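Local coordinates for protein cellulose hydrolase (Bacillus licheniformis, PDB 4YZT) that hydrolyses internal beta-1,4 bonds of cellulose as a tri-modular family 5 endoglucanase and holds cellotetraose in its glycan pocket, at residues V231-W235 with G236-W240; E211-D215 with D216-L220. All blocks are in the same frame, centred on the assembly; numbering follows the deposited sequence.

Interaction 1 (V231-W235 with G236-W240); sequences VSNWW and GRTTW
Trp234 and Arg237 close a type I' beta turn, in which Arg237 N donates to Trp234 O over 3.1 Å with an N-H...O angle of 162°; the donor stands 42° out of the carbonyl plane. The two central residues, Trp235 and Gly236, both have positive phi. Glycine suits the second of these, because a CB there would clash with Trp235 O. A water lies 3.0 Å from Asn233 O and accepts from Gly236 N at 2.9 Å. Asn233, the first residue beyond helix 228-231 to leave helical geometry, has positive phi in a Schellman motif, and asparagine tolerates the left-handed backbone needed there. With CG anti to the backbone N (chi1 -173°), its amide runs beside Thr238, OD1 lying 3.7 Å from Thr238 CG2, while ND2 is hydrogen-bonded to Ala464 O. The neighbouring indoles meet at an angle: Trp234 CE3 sits 3.6 Å above the ring plane of Trp235, displaced toward the rim. Trp235 also meets Trp482 and Trp484 edge-to-face, so these large rings suit a surface where another module is packed. Arg237 starts with CB 3.5 Å from Trp234 O, then extends its chain away from the turn to salt bridges with Asp229 and Glu245, which secure the turn to the helices before and after it. A helix end, a tight turn and an inverse gamma turn centred on Arg237 thus follow in succession, shaping the loop between the sixth strand and sixth major helix of the TIM barrel, near the bound glucan.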
# COMPACT_ATOMS: atom_id res chain seq x y z
N VAL A 231 2.29 -7.44 4.15
CA VAL A 231 1.64 -6.38 3.39
C VAL A 231 0.86 -6.97 2.22
O VAL A 231 -0.18 -6.43 1.85
CB VAL A 231 2.63 -5.28 2.89
CG1 VAL A 231 3.35 -4.64 4.08
CG2 VAL A 231 3.63 -5.82 1.91
N SER A 232 1.32 -8.10 1.69
CA SER A 232 0.66 -8.75 0.55
C SER A 232 -0.28 -9.91 0.93
O SER A 232 -0.91 -10.53 0.05
CB SER A 232 1.71 -9.28 -0.43
OG SER A 232 2.55 -8.24 -0.90
N ASN A 233 -0.38 -10.18 2.23
CA ASN A 233 -1.09 -11.37 2.75
C ASN A 233 -0.65 -12.63 1.99
O ASN A 233 -1.44 -13.28 1.32
CB ASN A 233 -2.61 -11.20 2.67
CG ASN A 233 -3.35 -12.35 3.35
OD1 ASN A 233 -2.75 -13.13 4.10
ND2 ASN A 233 -4.64 -12.45 3.09
N TRP A 234 0.64 -12.93 2.10
CA TRP A 234 1.18 -14.18 1.57
C TRP A 234 1.33 -15.21 2.69
O TRP A 234 1.62 -14.85 3.83
CB TRP A 234 2.54 -13.94 0.90
CG TRP A 234 2.49 -13.37 -0.50
CD1 TRP A 234 1.45 -12.74 -1.09
CD2 TRP A 234 3.55 -13.42 -1.47
NE1 TRP A 234 1.79 -12.37 -2.38
CE2 TRP A 234 3.08 -12.79 -2.63
CE3 TRP A 234 4.85 -13.95 -1.46
CZ2 TRP A 234 3.85 -12.66 -3.78
CZ3 TRP A 234 5.62 -13.82 -2.60
CH2 TRP A 234 5.12 -13.18 -3.75
N TRP A 235 1.16 -16.48 2.35
CA TRP A 235 1.44 -17.59 3.26
C TRP A 235 0.76 -17.52 4.62
O TRP A 235 1.29 -18.00 5.62
CB TRP A 235 2.96 -17.72 3.47
CG TRP A 235 3.75 -17.78 2.17
CD1 TRP A 235 3.47 -18.55 1.09
CD2 TRP A 235 4.94 -17.05 1.85
NE1 TRP A 235 4.41 -18.35 0.11
CE2 TRP A 235 5.32 -17.43 0.55
CE3 TRP A 235 5.71 -16.11 2.54
CZ2 TRP A 235 6.45 -16.89 -0.08
CZ3 TRP A 235 6.82 -15.58 1.91
CH2 TRP A 235 7.18 -15.97 0.62
N GLY A 236 -0.43 -16.93 4.66
CA GLY A 236 -1.21 -16.88 5.88
C GLY A 236 -0.73 -15.86 6.90
O GLY A 236 -1.15 -15.92 8.07
N ARG A 237 0.10 -14.91 6.49
CA ARG A 237 0.59 -13.88 7.42
C ARG A 237 -0.43 -12.74 7.52
O ARG A 237 -0.26 -11.68 6.92
CB ARG A 237 1.97 -13.34 6.99
CG ARG A 237 2.68 -12.53 8.08
CD ARG A 237 4.15 -12.20 7.73
NE ARG A 237 4.83 -11.58 8.86
CZ ARG A 237 6.16 -11.54 9.01
NH1 ARG A 237 6.95 -12.09 8.09
NH2 ARG A 237 6.70 -10.96 10.09
N THR A 238 -1.48 -12.98 8.29
CA THR A 238 -2.66 -12.13 8.29
C THR A 238 -2.66 -11.04 9.35
O THR A 238 -3.56 -10.21 9.38
CB THR A 238 -3.93 -12.97 8.49
OG1 THR A 238 -3.86 -13.64 9.75
CG2 THR A 238 -4.09 -14.01 7.38
N THR A 239 -1.68 -11.05 10.26
CA THR A 239 -1.60 -9.99 11.26
C THR A 239 -0.19 -9.43 11.40
O THR A 239 0.77 -10.07 10.98
CB THR A 239 -2.06 -10.46 12.66
OG1 THR A 239 -1.21 -11.53 13.10
CG2 THR A 239 -3.51 -10.93 12.61
N TRP A 240 -0.09 -8.26 12.01
CA TRP A 240 1.20 -7.61 12.25
C TRP A 240 1.15 -6.82 13.55
O TRP A 240 0.10 -6.23 13.87
CB TRP A 240 1.58 -6.69 11.08
CG TRP A 240 2.94 -6.02 11.22
CD1 TRP A 240 4.13 -6.48 10.73
CD2 TRP A 240 3.23 -4.79 11.89
NE1 TRP A 240 5.15 -5.61 11.06
CE2 TRP A 240 4.62 -4.56 11.76
CE3 TRP A 240 2.45 -3.85 12.58
CZ2 TRP A 240 5.26 -3.42 12.30
CZ3 TRP A 240 3.09 -2.72 13.13
CH2 TRP A 240 4.48 -2.53 12.99
O HOH W 1 -2.28 -15.81 2.68

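Interaction 2 (E211-D215 with D216-L220); sequences EPPDD and DRIVL
Asp215 and Ile218 meet through two different first torsions: Asp215 swings CG opposite its backbone N (chi1 -175°), folding the carboxylate forward over the chain, while Ile218 sets CG1 between its own N and carbonyl carbon (chi1 55°), sending CD1 back to the prolines. Asp215 OD1 accepts Arg217 N at 2.7 Å, nearly in line with its C-O bond, which makes an Asx turn; aspartate has just the length for it. CG2 of Ile218 lies 3.7 Å from the same OD1, whereas its CG1 packs 3.6 Å from Asp215 O. The Ile218 and Pro213 side chains cross obliquely, CD1 of Ile218 lying 3.8 Å from Pro213 CD and 4.2 Å from Pro212 CB. The rigid proline rings give this branched chain a firm apolar wall. Arg217 bends its side chain away, to Gln191 O. The other carboxylate oxygen of Asp215, OD2, forms a salt bridge with Arg183 NE, so replacing Asp215 by an alanine would probably leave both Arg217 N and Arg183 without these acceptors and let the turn slacken. Asp216 OD2 comes within 4.5 Å of Asp215 OD1, a pairing of like charges that may be unfavourable and that Arg183 is likely to offset, probably favouring ionised Asp215.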
# COMPACT_ATOMS: atom_id res chain seq x y z
N GLU A 211 26.38 5.64 -4.11
CA GLU A 211 27.15 6.81 -3.72
C GLU A 211 26.44 8.06 -4.24
O GLU A 211 26.05 8.11 -5.40
CB GLU A 211 28.59 6.75 -4.23
CG GLU A 211 29.45 5.72 -3.51
CD GLU A 211 29.52 5.95 -2.00
OE1 GLU A 211 29.70 7.11 -1.57
OE2 GLU A 211 29.39 4.97 -1.23
N PRO A 212 26.27 9.07 -3.36
CA PRO A 212 25.55 10.29 -3.75
C PRO A 212 26.27 11.04 -4.86
O PRO A 212 27.49 11.20 -4.81
CB PRO A 212 25.56 11.13 -2.46
CG PRO A 212 25.97 10.21 -1.36
CD PRO A 212 26.82 9.15 -2.00
N PRO A 213 25.52 11.49 -5.88
CA PRO A 213 26.17 12.38 -6.85
C PRO A 213 26.68 13.64 -6.15
O PRO A 213 26.14 14.03 -5.11
CB PRO A 213 25.05 12.72 -7.84
CG PRO A 213 24.01 11.65 -7.65
CD PRO A 213 24.12 11.17 -6.23
N ASP A 214 27.70 14.26 -6.73
CA ASP A 214 28.26 15.49 -6.19
C ASP A 214 27.39 16.69 -6.57
O ASP A 214 27.66 17.38 -7.55
CB ASP A 214 29.69 15.68 -6.69
CG ASP A 214 30.43 16.77 -5.94
OD1 ASP A 214 30.01 17.10 -4.80
OD2 ASP A 214 31.44 17.28 -6.48
N ASP A 215 26.35 16.93 -5.78
CA ASP A 215 25.32 17.89 -6.11
C ASP A 215 24.61 18.23 -4.81
O ASP A 215 24.27 17.33 -4.05
CB ASP A 215 24.35 17.30 -7.14
CG ASP A 215 23.31 18.28 -7.64
OD1 ASP A 215 22.43 18.70 -6.84
OD2 ASP A 215 23.34 18.62 -8.85
N ASP A 216 24.40 19.52 -4.54
CA ASP A 216 23.81 19.87 -3.25
C ASP A 216 22.31 20.14 -3.32
O ASP A 216 21.74 20.70 -2.39
CB ASP A 216 24.54 21.07 -2.64
CG ASP A 216 24.58 22.26 -3.56
OD1 ASP A 216 25.40 23.17 -3.31
OD2 ASP A 216 23.80 22.28 -4.53
N ARG A 217 21.67 19.73 -4.42
CA ARG A 217 20.20 19.77 -4.51
C ARG A 217 19.64 18.40 -4.92
O ARG A 217 18.87 18.27 -5.88
CB ARG A 217 19.74 20.86 -5.49
CG ARG A 217 20.23 22.27 -5.13
CD ARG A 217 19.34 22.93 -4.08
NE ARG A 217 18.00 23.20 -4.58
CZ ARG A 217 16.96 23.54 -3.81
NH1 ARG A 217 15.78 23.77 -4.35
NH2 ARG A 217 17.11 23.64 -2.49
N ILE A 218 20.02 17.36 -4.18
CA ILE A 218 19.47 16.03 -4.43
C ILE A 218 18.70 15.54 -3.22
O ILE A 218 18.92 16.01 -2.11
CB ILE A 218 20.55 14.98 -4.79
CG1 ILE A 218 21.64 14.91 -3.72
CG2 ILE A 218 21.16 15.26 -6.16
CD1 ILE A 218 22.62 13.75 -3.94
N VAL A 219 17.79 14.60 -3.47
CA VAL A 219 17.00 13.93 -2.44
C VAL A 219 17.22 12.43 -2.63
O VAL A 219 17.29 11.94 -3.77
CB VAL A 219 15.51 14.29 -2.55
CG1 VAL A 219 14.66 13.50 -1.53
CG2 VAL A 219 15.32 15.79 -2.33
N LEU A 220 17.37 11.69 -1.53
CA LEU A 220 17.58 10.25 -1.63
C LEU A 220 16.24 9.53 -1.47
O LEU A 220 15.34 10.05 -0.82
CB LEU A 220 18.58 9.76 -0.59
CG LEU A 220 19.90 10.53 -0.53
CD1 LEU A 220 20.87 9.88 0.46
CD2 LEU A 220 20.53 10.69 -1.91

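In the fold
Interaction 2 comes first along the chain, where the loop after helix 203-208 runs into strand 218-224, the sixth of the eight parallel barrel strands. Interaction 1 follows that strand and helix 228-231, in the loop leading to helix 243-261. The centres of interaction 1 and interaction 2 lie about 36 Å apart, and the nearest atoms of interactions 1 and 2 about 20 Å apart, so they do not touch. The two thus sit at opposite ends of one barrel strand: interaction 2 where it starts, interaction 1 beyond the end that carries the glycan pocket, as usual for TIM-barrel enzymes, and where the C-terminal beta module also packs.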